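Local atomic coordinates of uncharacterized protein (Pyrococcus furiosus, PDB entry 4XLZ), a protein that probably removes an acetyl group from N,N'-diacetylchitobiose, as a metal-binding member of the carbohydrate esterase family 14 deacetylases. Residues N13-L16 with K17-E21. Residues are numbered along the deposited sequence; the frame is centred on the assembly and turned at random.
Sequences NKLL and KEVLE
K17 N donates to N13 O at 2.9 Å, an i to i+4 alpha-helical bond, but one residue later helix 8-19 widens into a pi-type turn near its C-terminal end. The evidence lies in K14 O, which accepts twice: from E18 N at 2.8 Å, with alpha spacing, and from V19 N at 3.2 Å, with pi spacing and in the carbonyl plane. On the same turn K14 NZ forms a salt bridge with E18 OE1 at 2.7 Å, meeting this oxygen on its syn side, 25° out of the carboxylate plane. The lysine bends only at its end (chi4 77°), which turns NZ back to the carboxylate. With an alanine here instead of K14, E18 OE1 would probably lose this cation and the carboxylate turn more freely. V19 N, already bonded to K14 O, adds a weak bond to L15 O, while V19 CG1 lies 4.0 Å from L15 CD1. These two side chains also pack on P229 of a second subunit, so the turn forms part of a subunit interface. L20 sets its CD1 3.9 Å from L15 CG, and its N takes over L15 O with i to i+5 spacing at 2.9 Å, the C=O...N angle being 172°. At E21 the backbone leaves helical geometry with a positive phi, and its N, although 3.2 Å from L16 O, is too poorly angled to bond.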
loop_
_atom_site.group_PDB
_atom_site.type_symbol
_atom_site.label_atom_id
_atom_site.label_comp_id
_atom_site.label_asym_id
_atom_site.label_seq_id
_atom_site.Cartn_x
_atom_site.Cartn_y
_atom_site.Cartn_z
ATOM N N ASN A 13 -3.033 -42.436 11.912
ATOM C CA ASN A 13 -2.599 -42.628 13.307
ATOM C C ASN A 13 -1.080 -42.806 13.411
ATOM O O ASN A 13 -0.406 -42.323 14.330
ATOM C CB ASN A 13 -3.290 -43.935 13.872
ATOM C CG ASN A 13 -4.802 -43.794 14.077
ATOM O OD1 ASN A 13 -5.300 -42.736 14.261
ATOM N ND2 ASN A 13 -5.517 -44.911 14.046
ATOM N N LYS A 14 -0.507 -43.544 12.464
ATOM C CA LYS A 14 0.937 -43.714 12.500
ATOM C C LYS A 14 1.736 -42.413 12.232
ATOM O O LYS A 14 2.763 -42.105 12.858
ATOM C CB LYS A 14 1.328 -44.801 11.493
ATOM C CG LYS A 14 2.816 -45.217 11.537
ATOM C CD LYS A 14 3.041 -46.234 10.353
ATOM C CE LYS A 14 4.588 -46.546 10.222
ATOM N NZ LYS A 14 4.882 -47.563 11.419
ATOM N N LEU A 15 1.176 -41.603 11.302
ATOM C CA LEU A 15 1.836 -40.293 11.014
ATOM C C LEU A 15 1.812 -39.475 12.321
ATOM O O LEU A 15 2.811 -38.875 12.699
ATOM C CB LEU A 15 1.027 -39.595 9.917
ATOM C CG LEU A 15 1.616 -38.182 9.592
ATOM C CD1 LEU A 15 2.983 -38.310 8.824
ATOM C CD2 LEU A 15 0.537 -37.469 8.670
ATOM N N LEU A 16 0.661 -39.379 12.994
ATOM C CA LEU A 16 0.605 -38.543 14.236
ATOM C C LEU A 16 1.392 -39.098 15.403
ATOM O O LEU A 16 2.135 -38.353 16.007
ATOM C CB LEU A 16 -0.851 -38.397 14.702
ATOM C CG LEU A 16 -1.741 -37.423 14.018
ATOM C CD1 LEU A 16 -3.039 -37.720 14.852
ATOM C CD2 LEU A 16 -1.286 -36.028 14.344
ATOM N N LYS A 17 1.366 -40.416 15.617
ATOM C CA LYS A 17 2.004 -41.010 16.830
ATOM C C LYS A 17 3.430 -41.187 16.635
ATOM O O LYS A 17 4.226 -40.872 17.498
ATOM C CB LYS A 17 1.344 -42.371 17.101
ATOM C CG LYS A 17 1.952 -43.127 18.354
ATOM C CD LYS A 17 1.736 -44.722 18.131
ATOM C CE LYS A 17 2.500 -45.618 19.105
ATOM N NZ LYS A 17 2.211 -45.064 20.441
ATOM N N GLU A 18 3.831 -41.731 15.472
ATOM C CA GLU A 18 5.241 -42.087 15.288
ATOM C C GLU A 18 6.028 -41.058 14.571
ATOM O O GLU A 18 7.197 -40.779 14.923
ATOM C CB GLU A 18 5.402 -43.412 14.527
ATOM C CG GLU A 18 4.713 -44.547 15.275
ATOM C CD GLU A 18 4.859 -45.904 14.590
ATOM O OE1 GLU A 18 5.551 -46.009 13.565
ATOM O OE2 GLU A 18 4.139 -46.806 15.040
ATOM N N VAL A 19 5.537 -40.565 13.438
ATOM C CA VAL A 19 6.405 -39.677 12.699
ATOM C C VAL A 19 6.439 -38.252 13.334
ATOM O O VAL A 19 7.523 -37.635 13.433
ATOM C CB VAL A 19 5.852 -39.553 11.267
ATOM C CG1 VAL A 19 6.600 -38.481 10.413
ATOM C CG2 VAL A 19 5.891 -40.976 10.533
ATOM N N LEU A 20 5.263 -37.799 13.788
ATOM C CA LEU A 20 5.160 -36.376 14.291
ATOM C C LEU A 20 5.276 -36.325 15.822
ATOM O O LEU A 20 5.403 -35.236 16.405
ATOM C CB LEU A 20 3.845 -35.764 13.751
ATOM C CG LEU A 20 3.753 -35.637 12.258
ATOM C CD1 LEU A 20 2.384 -35.105 11.877
ATOM C CD2 LEU A 20 4.921 -34.802 11.651
ATOM N N GLU A 21 5.166 -37.470 16.465
ATOM C CA GLU A 21 5.256 -37.638 17.940
ATOM C C GLU A 21 4.315 -36.681 18.609
ATOM O O GLU A 21 4.678 -35.968 19.620
ATOM C CB GLU A 21 6.724 -37.404 18.416
ATOM C CG GLU A 21 7.647 -38.420 17.681
ATOM C CD GLU A 21 9.166 -38.272 18.005
ATOM O OE1 GLU A 21 9.990 -38.441 17.102
ATOM O OE2 GLU A 21 9.521 -38.039 19.159
#